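Local coordinates for succinylglutamate desuccinylase/aspartoacylase (Shewanella frigidimarina, PDB 3LWU), which binds zinc and is probably a metal-dependent hydrolase of the succinylglutamate desuccinylase/aspartoacylase family, acting on ester bonds, at residues A[211-216]-A[282-287]; A[81-86]-A[293-298]; A[321-326]-A[365-370]; A[314-319]-A[338-343]. All coordinates share one frame; numbering follows the deposited sequence. Where two conformers were deposited one is given.

Contact 1 of 4, residues A[211-216]-A[282-287]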
loop_
_atom_site.group_PDB
_atom_site.type_symbol
_atom_site.label_atom_id
_atom_site.label_comp_id
_atom_site.label_asym_id
_atom_site.label_seq_id
_atom_site.Cartn_x
_atom_site.Cartn_y
_atom_site.Cartn_z
ATOM N N ALA A 211 -15.089 33.449 12.872
ATOM C CA ALA A 211 -15.403 32.765 11.623
ATOM C C ALA A 211 -15.725 33.739 10.494
ATOM O O ALA A 211 -15.393 33.469 9.346
ATOM C CB ALA A 211 -16.541 31.736 11.794
ATOM N N ARG A 212 -16.306 34.887 10.805
ATOM C CA ARG A 212 -16.694 35.820 9.743
ATOM C C ARG A 212 -15.520 36.526 9.004
ATOM O O ARG A 212 -15.739 37.232 7.985
ATOM C CB ARG A 212 -17.731 36.850 10.271
ATOM C CG ARG A 212 -17.245 37.790 11.332
ATOM C CD ARG A 212 -18.271 38.877 11.661
ATOM N NE ARG A 212 -17.639 39.958 12.428
ATOM C CZ ARG A 212 -17.310 39.869 13.720
ATOM N NH1 ARG A 212 -17.584 38.760 14.406
ATOM N NH2 ARG A 212 -16.709 40.887 14.343
ATOM N N PHE A 213 -14.290 36.344 9.493
ATOM C CA PHE A 213 -13.130 37.010 8.894
ATOM C C PHE A 213 -12.465 36.175 7.824
ATOM O O PHE A 213 -11.896 36.722 6.876
ATOM C CB PHE A 213 -12.137 37.416 9.972
ATOM C CG PHE A 213 -12.663 38.495 10.880
ATOM C CD1 PHE A 213 -12.579 39.823 10.506
ATOM C CD2 PHE A 213 -13.303 38.171 12.064
ATOM C CE1 PHE A 213 -13.089 40.823 11.301
ATOM C CE2 PHE A 213 -13.810 39.165 12.878
ATOM C CZ PHE A 213 -13.703 40.497 12.488
ATOM N N PHE A 214 -12.548 34.856 7.969
ATOM C CA PHE A 214 -12.016 33.968 6.977
ATOM C C PHE A 214 -12.936 33.960 5.778
ATOM O O PHE A 214 -14.078 34.430 5.874
ATOM C CB PHE A 214 -11.828 32.567 7.550
ATOM C CG PHE A 214 -10.870 32.515 8.701
ATOM C CD1 PHE A 214 -9.521 32.556 8.484
ATOM C CD2 PHE A 214 -11.330 32.448 10.010
ATOM C CE1 PHE A 214 -8.616 32.507 9.552
ATOM C CE2 PHE A 214 -10.430 32.403 11.075
ATOM C CZ PHE A 214 -9.085 32.417 10.839
ATOM N N SER A 215 -12.430 33.482 4.638
ATOM C CA SER A 215 -13.216 33.469 3.390
ATOM C C SER A 215 -13.783 32.065 3.213
ATOM O O SER A 215 -13.481 31.370 2.255
ATOM C CB SER A 215 -12.335 33.861 2.210
ATOM O OG SER A 215 -11.819 35.174 2.365
ATOM N N ILE A 216 -14.567 31.628 4.197
ATOM C CA ILE A 216 -14.973 30.237 4.285
ATOM C C ILE A 216 -16.487 30.149 4.455
ATOM O O ILE A 216 -17.034 30.617 5.457
ATOM C CB ILE A 216 -14.212 29.498 5.404
ATOM C CG1 ILE A 216 -12.723 29.409 5.036
ATOM C CG2 ILE A 216 -14.752 28.054 5.561
ATOM C CD1 ILE A 216 -11.840 28.752 6.049
ATOM N N LEU A 282 -5.547 36.952 6.128
ATOM C CA LEU A 282 -5.077 38.312 6.423
ATOM C C LEU A 282 -6.159 39.189 7.026
ATOM O O LEU A 282 -5.877 40.046 7.855
ATOM C CB LEU A 282 -4.510 38.973 5.171
ATOM C CG LEU A 282 -3.086 38.525 4.830
ATOM C CD1 LEU A 282 -2.728 38.963 3.403
ATOM C CD2 LEU A 282 -2.066 39.130 5.817
ATOM N N ALA A 283 -7.396 38.979 6.603
ATOM C CA ALA A 283 -8.514 39.682 7.204
ATOM C C ALA A 283 -8.527 39.362 8.686
ATOM O O ALA A 283 -8.621 40.269 9.498
ATOM C CB ALA A 283 -9.838 39.306 6.539
ATOM N N TYR A 284 -8.400 38.091 9.059
ATOM C CA TYR A 284 -8.404 37.760 10.498
ATOM C C TYR A 284 -7.191 38.320 11.268
ATOM O O TYR A 284 -7.348 38.860 12.388
ATOM C CB TYR A 284 -8.536 36.243 10.733
ATOM C CG TYR A 284 -8.551 35.891 12.194
ATOM C CD1 TYR A 284 -9.625 36.250 13.009
ATOM C CD2 TYR A 284 -7.492 35.238 12.773
ATOM C CE1 TYR A 284 -9.634 35.940 14.346
ATOM C CE2 TYR A 284 -7.493 34.919 14.103
ATOM C CZ TYR A 284 -8.555 35.266 14.894
ATOM O OH TYR A 284 -8.532 34.966 16.245
ATOM N N LEU A 285 -5.992 38.190 10.687
ATOM C CA LEU A 285 -4.771 38.707 11.317
ATOM C C LEU A 285 -4.863 40.219 11.460
ATOM O O LEU A 285 -4.436 40.798 12.463
ATOM C CB LEU A 285 -3.516 38.335 10.499
ATOM C CG LEU A 285 -3.205 36.843 10.376
ATOM C CD1 LEU A 285 -1.836 36.607 9.719
ATOM C CD2 LEU A 285 -3.331 36.131 11.716
ATOM N N SER A 286 -5.441 40.878 10.472
ATOM C CA SER A 286 -5.684 42.316 10.593
ATOM C C SER A 286 -6.555 42.607 11.800
ATOM O O SER A 286 -6.183 43.380 12.675
ATOM C CB SER A 286 -6.366 42.863 9.338
ATOM O OG SER A 286 -6.581 44.262 9.454
ATOM N N HIS A 287 -7.733 42.007 11.833
ATOM C CA HIS A 287 -8.681 42.223 12.947
ATOM C C HIS A 287 -8.031 41.989 14.315
ATOM O O HIS A 287 -8.366 42.643 15.289
ATOM C CB HIS A 287 -9.869 41.271 12.774
ATOM C CG HIS A 287 -10.763 41.169 13.972
ATOM N ND1 HIS A 287 -11.590 42.199 14.374
ATOM C CD2 HIS A 287 -10.997 40.139 14.819
ATOM C CE1 HIS A 287 -12.267 41.819 15.446
ATOM N NE2 HIS A 287 -11.931 40.571 15.732
#

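Contact 2 of 4, residues A[81-86]-A[293-298]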
loop_
_atom_site.group_PDB
_atom_site.type_symbol
_atom_site.label_atom_id
_atom_site.label_comp_id
_atom_site.label_asym_id
_atom_site.label_seq_id
_atom_site.Cartn_x
_atom_site.Cartn_y
_atom_site.Cartn_z
ATOM N N GLU A 81 5.174 40.218 2.545
ATOM C CA GLU A 81 6.331 41.033 2.178
ATOM C C GLU A 81 5.950 42.510 2.101
ATOM O O GLU A 81 6.789 43.340 2.335
ATOM C CB GLU A 81 6.951 40.621 0.813
ATOM C CG GLU A 81 7.406 39.161 0.676
ATOM C CD GLU A 81 8.409 38.687 1.731
ATOM O OE1 GLU A 81 9.062 39.515 2.404
ATOM O OE2 GLU A 81 8.540 37.442 1.879
ATOM N N GLY A 82 4.683 42.806 1.799
ATOM C CA GLY A 82 4.173 44.186 1.698
ATOM C C GLY A 82 3.300 44.725 2.833
ATOM O O GLY A 82 2.802 45.833 2.737
ATOM N N TYR A 83 3.098 43.962 3.903
ATOM C CA TYR A 83 2.346 44.426 5.063
ATOM C C TYR A 83 3.310 44.592 6.225
ATOM O O TYR A 83 4.345 43.934 6.272
ATOM C CB TYR A 83 1.227 43.442 5.435
ATOM C CG TYR A 83 0.113 43.419 4.425
ATOM C CD1 TYR A 83 -0.826 44.427 4.397
ATOM C CD2 TYR A 83 -0.006 42.403 3.487
ATOM C CE1 TYR A 83 -1.846 44.437 3.481
ATOM C CE2 TYR A 83 -1.042 42.426 2.533
ATOM C CZ TYR A 83 -1.943 43.452 2.560
ATOM O OH TYR A 83 -2.964 43.550 1.678
ATOM N N GLN A 84 2.995 45.510 7.136
ATOM C CA GLN A 84 3.804 45.678 8.317
ATOM C C GLN A 84 3.385 44.682 9.404
ATOM O O GLN A 84 2.258 44.756 9.936
ATOM C CB GLN A 84 3.692 47.101 8.837
ATOM C CG GLN A 84 4.436 47.306 10.130
ATOM C CD GLN A 84 4.616 48.756 10.429
ATOM O OE1 GLN A 84 3.668 49.461 10.816
ATOM N NE2 GLN A 84 5.844 49.226 10.263
ATOM N N VAL A 85 4.306 43.779 9.755
ATOM C CA VAL A 85 4.042 42.719 10.690
ATOM C C VAL A 85 4.327 43.223 12.108
ATOM O O VAL A 85 5.455 43.580 12.443
ATOM C CB VAL A 85 4.881 41.458 10.347
ATOM C CG1 VAL A 85 4.563 40.312 11.310
ATOM C CG2 VAL A 85 4.600 40.984 8.889
ATOM N N LEU A 86 3.290 43.258 12.929
ATOM C CA LEU A 86 3.410 43.737 14.309
ATOM C C LEU A 86 3.732 42.580 15.252
ATOM O O LEU A 86 4.556 42.735 16.169
ATOM C CB LEU A 86 2.139 44.455 14.750
ATOM C CG LEU A 86 1.719 45.672 13.904
ATOM C CD1 LEU A 86 0.386 46.234 14.421
ATOM C CD2 LEU A 86 2.812 46.759 13.886
ATOM N N GLU A 293 -2.125 47.047 8.872
ATOM C CA GLU A 293 -3.155 47.429 7.930
ATOM C C GLU A 293 -4.542 46.854 8.269
ATOM O O GLU A 293 -4.664 45.795 8.898
ATOM C CB GLU A 293 -2.741 47.008 6.514
ATOM C CG GLU A 293 -1.498 47.752 6.019
ATOM C CD GLU A 293 -0.169 47.124 6.494
ATOM O OE1 GLU A 293 -0.179 46.056 7.119
ATOM O OE2 GLU A 293 0.890 47.712 6.233
ATOM N N LYS A 294 -5.568 47.595 7.865
ATOM C CA LYS A 294 -6.925 47.120 7.866
ATOM C C LYS A 294 -7.141 46.332 6.588
ATOM O O LYS A 294 -7.069 46.886 5.509
ATOM C CB LYS A 294 -7.913 48.282 7.939
ATOM C CG LYS A 294 -9.378 47.842 8.100
ATOM C CD LYS A 294 -10.221 48.930 8.803
ATOM C CE LYS A 294 -11.721 48.613 8.740
ATOM N NZ LYS A 294 -12.321 48.980 7.399
ATOM N N VAL A 295 -7.361 45.031 6.707
ATOM C CA VAL A 295 -7.729 44.211 5.572
ATOM C C VAL A 295 -9.132 43.697 5.858
ATOM O O VAL A 295 -9.349 43.011 6.859
ATOM C CB VAL A 295 -6.794 43.049 5.420
ATOM C CG1 VAL A 295 -7.255 42.147 4.225
ATOM C CG2 VAL A 295 -5.329 43.568 5.276
ATOM N N ASN A 296 -10.087 44.066 5.016
ATOM C CA ASN A 296 -11.482 43.674 5.229
ATOM C C ASN A 296 -11.742 42.228 4.796
ATOM O O ASN A 296 -11.146 41.756 3.842
ATOM C CB ASN A 296 -12.436 44.582 4.450
ATOM C CG ASN A 296 -12.605 45.957 5.090
ATOM O OD1 ASN A 296 -12.584 46.112 6.323
ATOM N ND2 ASN A 296 -12.824 46.956 4.251
ATOM N N PRO A 297 -12.650 41.537 5.502
ATOM C CA PRO A 297 -13.099 40.200 5.111
ATOM C C PRO A 297 -13.796 40.239 3.753
ATOM O O PRO A 297 -14.315 41.264 3.388
ATOM C CB PRO A 297 -14.099 39.819 6.207
ATOM C CG PRO A 297 -14.401 41.057 6.978
ATOM C CD PRO A 297 -13.302 42.031 6.725
ATOM N N ALA A 298 -13.815 39.143 3.016
ATOM C CA ALA A 298 -14.556 39.083 1.757
ATOM C C ALA A 298 -16.063 39.129 2.030
ATOM O O ALA A 298 -16.514 38.733 3.104
ATOM C CB ALA A 298 -14.186 37.809 0.963
#

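Contact 3 of 4, residues A[321-326]-A[365-370]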
loop_
_atom_site.group_PDB
_atom_site.type_symbol
_atom_site.label_atom_id
_atom_site.label_comp_id
_atom_site.label_asym_id
_atom_site.label_seq_id
_atom_site.Cartn_x
_atom_site.Cartn_y
_atom_site.Cartn_z
ATOM N N ILE A 321 -20.076 4.443 -7.904
ATOM C CA ILE A 321 -20.748 5.612 -7.450
ATOM C C ILE A 321 -20.611 6.838 -8.353
ATOM O O ILE A 321 -19.497 7.262 -8.705
ATOM C CB ILE A 321 -20.231 6.018 -6.067
ATOM C CG1 ILE A 321 -20.373 4.849 -5.095
ATOM C CG2 ILE A 321 -21.043 7.249 -5.526
ATOM C CD1 ILE A 321 -21.824 4.476 -4.835
ATOM N N GLU A 322 -21.779 7.394 -8.693
ATOM C CA GLU A 322 -21.851 8.724 -9.269
ATOM C C GLU A 322 -22.310 9.721 -8.200
ATOM O O GLU A 322 -23.348 9.558 -7.560
ATOM C CB GLU A 322 -22.763 8.791 -10.508
ATOM C CG GLU A 322 -22.679 10.170 -11.204
ATOM C CD GLU A 322 -23.219 10.189 -12.627
ATOM O OE1 GLU A 322 -23.420 9.118 -13.231
ATOM O OE2 GLU A 322 -23.445 11.297 -13.137
ATOM N N TYR A 323 -21.479 10.741 -7.987
ATOM C CA TYR A 323 -21.695 11.742 -6.950
ATOM C C TYR A 323 -22.545 12.844 -7.553
ATOM O O TYR A 323 -22.032 13.656 -8.276
ATOM C CB TYR A 323 -20.344 12.267 -6.400
ATOM C CG TYR A 323 -19.571 11.157 -5.701
ATOM C CD1 TYR A 323 -19.859 10.795 -4.404
ATOM C CD2 TYR A 323 -18.585 10.441 -6.371
ATOM C CE1 TYR A 323 -19.191 9.758 -3.777
ATOM C CE2 TYR A 323 -17.932 9.411 -5.768
ATOM C CZ TYR A 323 -18.235 9.065 -4.475
ATOM O OH TYR A 323 -17.585 8.002 -3.884
ATOM N N CYS A 324 -23.850 12.826 -7.314
ATOM C CA CYS A 324 -24.756 13.800 -7.910
ATOM C C CYS A 324 -24.764 15.115 -7.172
ATOM O O CYS A 324 -24.905 16.151 -7.778
ATOM C CB CYS A 324 -26.195 13.271 -7.916
ATOM S SG CYS A 324 -26.323 11.763 -8.774
ATOM N N ALA A 325 -24.678 15.094 -5.853
ATOM C CA ALA A 325 -24.841 16.343 -5.098
ATOM C C ALA A 325 -23.528 17.076 -5.095
ATOM O O ALA A 325 -22.503 16.528 -4.665
ATOM C CB ALA A 325 -25.278 16.073 -3.670
ATOM N N SER A 326 -23.565 18.331 -5.512
ATOM C CA SER A 326 -22.385 19.211 -5.467
ATOM C C SER A 326 -21.994 19.610 -4.051
ATOM O O SER A 326 -22.830 20.022 -3.248
ATOM C CB SER A 326 -22.683 20.510 -6.233
ATOM O OG SER A 326 -22.909 20.247 -7.602
ATOM N N LEU A 365 -18.324 17.301 1.688
ATOM C CA LEU A 365 -17.271 16.558 1.029
ATOM C C LEU A 365 -17.766 15.170 0.687
ATOM O O LEU A 365 -18.720 14.647 1.298
ATOM C CB LEU A 365 -15.995 16.484 1.911
ATOM C CG LEU A 365 -16.123 15.884 3.301
ATOM C CD1 LEU A 365 -15.862 14.350 3.303
ATOM C CD2 LEU A 365 -15.181 16.573 4.325
ATOM N N HIS A 366 -17.120 14.577 -0.307
ATOM C CA HIS A 366 -17.359 13.177 -0.612
ATOM C C HIS A 366 -16.082 12.394 -0.877
ATOM O O HIS A 366 -15.014 12.954 -1.078
ATOM C CB HIS A 366 -18.395 13.002 -1.753
ATOM C CG HIS A 366 -17.929 13.393 -3.120
ATOM N ND1 HIS A 366 -17.091 12.606 -3.891
ATOM C CD2 HIS A 366 -18.260 14.459 -3.897
ATOM C CE1 HIS A 366 -16.904 13.188 -5.069
ATOM N NE2 HIS A 366 -17.594 14.320 -5.098
ATOM N N PHE A 367 -16.242 11.079 -0.911
ATOM C CA PHE A 367 -15.170 10.121 -1.121
ATOM C C PHE A 367 -14.506 10.312 -2.481
ATOM O O PHE A 367 -15.174 10.609 -3.483
ATOM C CB PHE A 367 -15.808 8.729 -1.003
ATOM C CG PHE A 367 -14.837 7.598 -0.902
ATOM C CD1 PHE A 367 -13.975 7.496 0.175
ATOM C CD2 PHE A 367 -14.845 6.600 -1.831
ATOM C CE1 PHE A 367 -13.088 6.439 0.266
ATOM C CE2 PHE A 367 -13.977 5.545 -1.720
ATOM C CZ PHE A 367 -13.103 5.466 -0.662
ATOM N N ALA A 368 -13.186 10.162 -2.513
ATOM C CA ALA A 368 -12.374 10.464 -3.700
ATOM C C ALA A 368 -12.365 9.364 -4.745
ATOM O O ALA A 368 -11.796 9.535 -5.789
ATOM C CB ALA A 368 -10.910 10.734 -3.286
ATOM N N SER A 369 -12.929 8.208 -4.463
ATOM C CA SER A 369 -12.948 7.122 -5.457
ATOM C C SER A 369 -14.408 6.819 -5.823
ATOM O O SER A 369 -15.321 7.144 -5.070
ATOM C CB SER A 369 -12.272 5.893 -4.864
ATOM O OG SER A 369 -12.443 4.731 -5.649
ATOM N N ALA A 370 -14.618 6.190 -6.970
ATOM C CA ALA A 370 -15.943 5.875 -7.446
ATOM C C ALA A 370 -16.294 4.424 -7.190
ATOM O O ALA A 370 -17.378 4.023 -7.578
ATOM C CB ALA A 370 -16.064 6.174 -8.920
#

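Contact 4 of 4, residues A[314-319]-A[338-343]. With SO4 (sulfate ion), chain D.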
loop_
_atom_site.group_PDB
_atom_site.type_symbol
_atom_site.label_atom_id
_atom_site.label_comp_id
_atom_site.label_asym_id
_atom_site.label_seq_id
_atom_site.Cartn_x
_atom_site.Cartn_y
_atom_site.Cartn_z
ATOM N N HIS A 314 -22.656 6.647 5.166
ATOM C CA HIS A 314 -21.937 5.440 4.711
ATOM C C HIS A 314 -22.720 4.742 3.619
ATOM O O HIS A 314 -23.944 4.752 3.629
ATOM C CB HIS A 314 -21.715 4.469 5.873
ATOM C CG HIS A 314 -20.916 5.060 6.995
ATOM N ND1 HIS A 314 -21.504 5.652 8.088
ATOM C CD2 HIS A 314 -19.579 5.185 7.174
ATOM C CE1 HIS A 314 -20.567 6.088 8.912
ATOM N NE2 HIS A 314 -19.390 5.817 8.387
ATOM N N ALA A 315 -22.007 4.167 2.652
ATOM C CA ALA A 315 -22.638 3.422 1.590
ATOM C C ALA A 315 -23.565 2.360 2.170
ATOM O O ALA A 315 -23.131 1.519 2.933
ATOM C CB ALA A 315 -21.556 2.788 0.610
ATOM N N PRO A 316 -24.847 2.373 1.785
ATOM C CA PRO A 316 -25.757 1.343 2.312
ATOM C C PRO A 316 -25.531 -0.003 1.613
ATOM O O PRO A 316 -25.931 -1.024 2.119
ATOM C CB PRO A 316 -27.160 1.911 2.001
ATOM C CG PRO A 316 -26.906 2.700 0.717
ATOM C CD PRO A 316 -25.531 3.307 0.878
ATOM N N LYS A 317 -24.893 0.012 0.461
ATOM C CA LYS A 317 -24.435 -1.224 -0.223
ATOM C C LYS A 317 -23.203 -0.885 -1.083
ATOM O O LYS A 317 -22.911 0.278 -1.313
ATOM C CB LYS A 317 -25.549 -1.805 -1.098
ATOM C CG LYS A 317 -25.893 -0.932 -2.326
ATOM C CD LYS A 317 -27.086 -1.494 -3.174
ATOM C CE LYS A 317 -27.171 -0.815 -4.578
ATOM N NZ LYS A 317 -28.347 -1.308 -5.391
ATOM N N ALA A 318 -22.480 -1.900 -1.523
ATOM C CA ALA A 318 -21.299 -1.704 -2.293
ATOM C C ALA A 318 -21.718 -1.345 -3.728
ATOM O O ALA A 318 -22.817 -1.723 -4.165
ATOM C CB ALA A 318 -20.426 -3.032 -2.288
ATOM N N GLY A 319 -20.835 -0.668 -4.461
ATOM C CA GLY A 319 -21.002 -0.544 -5.901
ATOM C C GLY A 319 -20.133 0.542 -6.509
ATOM O O GLY A 319 -19.154 0.971 -5.919
ATOM N N VAL A 338 -26.311 10.349 -4.259
ATOM C CA VAL A 338 -25.535 9.521 -5.210
ATOM C C VAL A 338 -26.460 8.618 -6.024
ATOM O O VAL A 338 -27.615 8.371 -5.635
ATOM C CB VAL A 338 -24.517 8.607 -4.506
ATOM C CG1 VAL A 338 -23.560 9.420 -3.682
ATOM C CG2 VAL A 338 -25.196 7.540 -3.691
ATOM N N ASN A 339 -25.965 8.159 -7.164
ATOM C CA ASN A 339 -26.510 6.989 -7.826
ATOM C C ASN A 339 -25.516 5.847 -7.664
ATOM O O ASN A 339 -24.323 6.035 -7.802
ATOM C CB ASN A 339 -26.791 7.288 -9.296
ATOM C CG ASN A 339 -27.759 8.469 -9.473
ATOM O OD1 ASN A 339 -28.765 8.529 -8.804
ATOM N ND2 ASN A 339 -27.451 9.386 -10.372
ATOM N N ILE A 340 -26.008 4.662 -7.351
ATOM C CA ILE A 340 -25.169 3.477 -7.297
ATOM C C ILE A 340 -25.430 2.615 -8.516
ATOM O O ILE A 340 -26.566 2.241 -8.785
ATOM C CB ILE A 340 -25.481 2.652 -6.041
ATOM C CG1 ILE A 340 -25.417 3.540 -4.788
ATOM C CG2 ILE A 340 -24.519 1.475 -5.926
ATOM C CD1 ILE A 340 -25.659 2.764 -3.472
ATOM N N LEU A 341 -24.366 2.319 -9.243
ATOM C CA LEU A 341 -24.400 1.424 -10.381
ATOM C C LEU A 341 -23.914 0.052 -9.921
ATOM O O LEU A 341 -22.833 -0.067 -9.339
ATOM C CB LEU A 341 -23.493 1.956 -11.496
ATOM C CG LEU A 341 -23.247 1.055 -12.735
ATOM C CD1 LEU A 341 -24.548 0.843 -13.464
ATOM C CD2 LEU A 341 -22.159 1.646 -13.695
ATOM N N ARG A 342 -24.710 -0.967 -10.205
ATOM C CA ARG A 342 -24.331 -2.353 -9.958
ATOM C C ARG A 342 -24.477 -3.164 -11.251
ATOM O O ARG A 342 -25.504 -3.828 -11.507
ATOM C CB ARG A 342 -25.174 -2.935 -8.814
ATOM C CG ARG A 342 -24.800 -2.392 -7.409
ATOM C CD ARG A 342 -23.431 -2.937 -6.989
ATOM N NE ARG A 342 -23.558 -4.383 -6.833
ATOM C CZ ARG A 342 -23.961 -4.993 -5.718
ATOM N NH1 ARG A 342 -24.150 -4.306 -4.612
ATOM N NH2 ARG A 342 -24.127 -6.301 -5.713
ATOM N N ILE A 343 -23.421 -3.118 -12.052
ATOM C CA ILE A 343 -23.430 -3.731 -13.364
ATOM C C ILE A 343 -23.424 -5.260 -13.301
ATOM O O ILE A 343 -23.756 -5.949 -14.291
ATOM C CB ILE A 343 -22.303 -3.176 -14.238
ATOM C CG1 ILE A 343 -22.554 -3.499 -15.732
ATOM C CG2 ILE A 343 -20.935 -3.684 -13.770
ATOM C CD1 ILE A 343 -23.845 -3.028 -16.274
HETATM S S SO4 D . -17.039 6.050 11.468
HETATM O O1 SO4 D . -16.704 7.438 11.823
HETATM O O2 SO4 D . -17.159 5.935 10.005
HETATM O O3 SO4 D . -15.996 5.143 11.976
HETATM O O4 SO4 D . -18.319 5.721 12.102
HETATM O O HOH W 1 -27.622 -0.167 -7.719
#

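Contact 1 of 4, residues A[211-216]-A[282-287]
An aromatic stack on the last turns of helix 271-287 joins this helix to the loop between strands 196-204 and 218-222, within the catalytic domain of the succinylglutamate desuccinylase/aspartoacylase family. Phe213 and His287 form its outer part as an offset stack: the ring centroids are 4.0 Å apart and the planes 19° from parallel. Phe213 CZ lies over the middle of the imidazole, whereas His287 CG sits nearer the rim of the phenyl face, the displacement of an offset pair. His287 CB adds a CH-pi contact, 3.9 Å from the centroid of the Phe213 ring. The imidazole reaches this face because CG stands anti to the backbone N (chi1 168°). One face of the Arg212 guanidinium is covered by Phe213 CE2, the planes far from parallel; that cation is paired with Asp209.

Deeper in, Tyr284 fits between the two phenylalanines. Phe213 CB comes to the edge of the tyrosine ring, while the CE2 rim of Phe214 lies over one of its faces. That second pair is close to parallel, yet with centroids 5.1 Å apart the rings barely overlap; the closest atoms are Phe214 CZ and Tyr284 CG at 3.8 Å, and Tyr284 CB makes a CH-pi contact over the Phe214 face. Phe259 meets both Phe214 and Tyr284 edge-to-face, and the phenolic OH of Tyr284 is hydrogen-bonded to Arg288. No hydrogen bond joins the segments, so the contact rests on ring and methyl packing. One turn before His287, the methyl CB of Ala283 abuts the backbone carbonyl of Phe213, CB and O 3.3 Å apart.

Contact 2 of 4, residues A[81-86]-A[293-298]
Glu293 and Tyr83 meet with carboxylate and ring planes 72° apart, so the acid stands steeply against the aromatic ring and approaches it at the rim. Glu293 CG and OE1 both lie near the plane of the ring at its edge, and OE1 is 3.2 Å from Tyr83 CD1. Such an edge approach brings a carboxylate oxygen to the weakly positive C-H rim of the ring and keeps it off the electron-rich face. The glutamate chain turns sharply at chi2 (84°), which carries its carboxylate round to the peptide following Tyr83. There the N-H of Gln84 is shared by both oxygens: Gln84 N is 3.2 Å from Glu293 OE2 and the same 3.2 Å from Glu293 OE1. Each oxygen uses its syn lone pair, the hydrogen thus pointing into the mouth of the carboxylate; the bond to OE2 is the straighter, at 160°. This bifurcated grip is likely to restrain the rotation of the carboxylate.

Val295 completes the contact from farther along the ring, its side chain crossing that of Tyr83 at about a right angle. The touching branch is CG2, 4.0 Å from Tyr83 CE1.

The neighbouring backbone reinforces the pairing, since Gln84 is also hydrogen-bonded to Ala292 and Leu86 to Val290. Ser286, near the end of helix 271-287, holds both Glu293 O and Val295 N through its hydroxyl. None of the touching residues is buried, so this is a surface contact, tying the loop from helix 68-80 into strand 89-92 to the loop from helix 271-287 into strand 303-306.

Contact 3 of 4, residues A[321-326]-A[365-370]
Tyr323 lies flat on His366 in an offset stack, centroids 3.8 Å apart and planes only 10° from parallel. His366 ND1 sits over the centre of the phenol ring, and Tyr323 CB covers the imidazole face in turn. Ile321 CG2 covers the opposite face of Tyr323, sandwiching the ring. At the far end of the ring, Tyr323 OH donates to Ser369 O at 2.7 Å, in line with the carbonyl bond (C=O...O angle 168°). A second link runs from Ile321 N to Ala370 O, also 2.7 Å.

In the next shell, His366 ND1 donates to Phe367 O (2.8 Å), a bond that fixes the imidazole's rotation beneath the phenol. A leucine at Tyr323 would probably leave Ser369 O without its phenolic donor and the imidazole without its flat partner. Farther out, Glu267 of the second subunit accepts from Ser369 OG and Ala370 N, and Phe367 packs on Ile115 of the third subunit.

Strand 319-323 is thereby joined to the end of strand 362-366 and the loop after it; the Ile321 N to Ala370 O bond leads into the antiparallel pairing of strands 319-323 and 371-372, in the beta-rich C-terminal part of the chain, at the subunit interface.

Contact 4 of 4, residues A[314-319]-A[338-343]
Ile340, Arg342 and Lys317 bury the most surface here. The lysine runs extended past CG and lies across the isoleucine: Lys317 CE is 3.8 Å from Ile340 CG2, while Lys317 CG meets Ile340 CD1. Lys317 NZ donates to a water 2.7 Å away, and that water donates to Ile340 O at 2.8 Å.

Arg342 folds back on itself, bent at chi2 (-70°) and chi3 (-65°), and this curl brings NH1 to Ala318 O at 2.9 Å. The donor stands above the carbonyl plane, 37° out of it. Along the way Arg342 CD passes 3.6 Å from Gly319 CA, where a side chain would collide with both Ile340 CG2 and Arg342 CD. The guanidinium is also engaged by Asp344 through NE and by Glu32 of the third subunit through NH1. A methionine in place of Arg342 would probably leave Ala318 O without this donor and both acids without their cationic mate.

At the other end of the segment, His314 NE2 donates to a sulfate ion that was probably picked up from the crystallisation medium. The contact joins the entry into strand 319-323 to the end of its antiparallel neighbour 336-341, adjoining strands of a four-stranded antiparallel sheet.

The four contacts fall into two pairs. Contacts 1 and 2 have centres 11 Å apart and meet directly, Arg212 O packing on Pro297 CB at 3.5 Å; along the chain contact 1 is nested within the loop that contact 2 closes. Contacts 3 and 4, also 11 Å apart between centres, share the neighbouring strands 319-323 and 336-341, where Glu322 O and Asn339 N are 3.0 Å apart, and both touch the second subunit. The pairs do not touch: contacts 1 and 3 are about 12 Å apart at their nearest atoms. In contact 3 the Phe367 side chain is about 14 Å from the zinc; contacts 1, 2 and 4 lie away from its site.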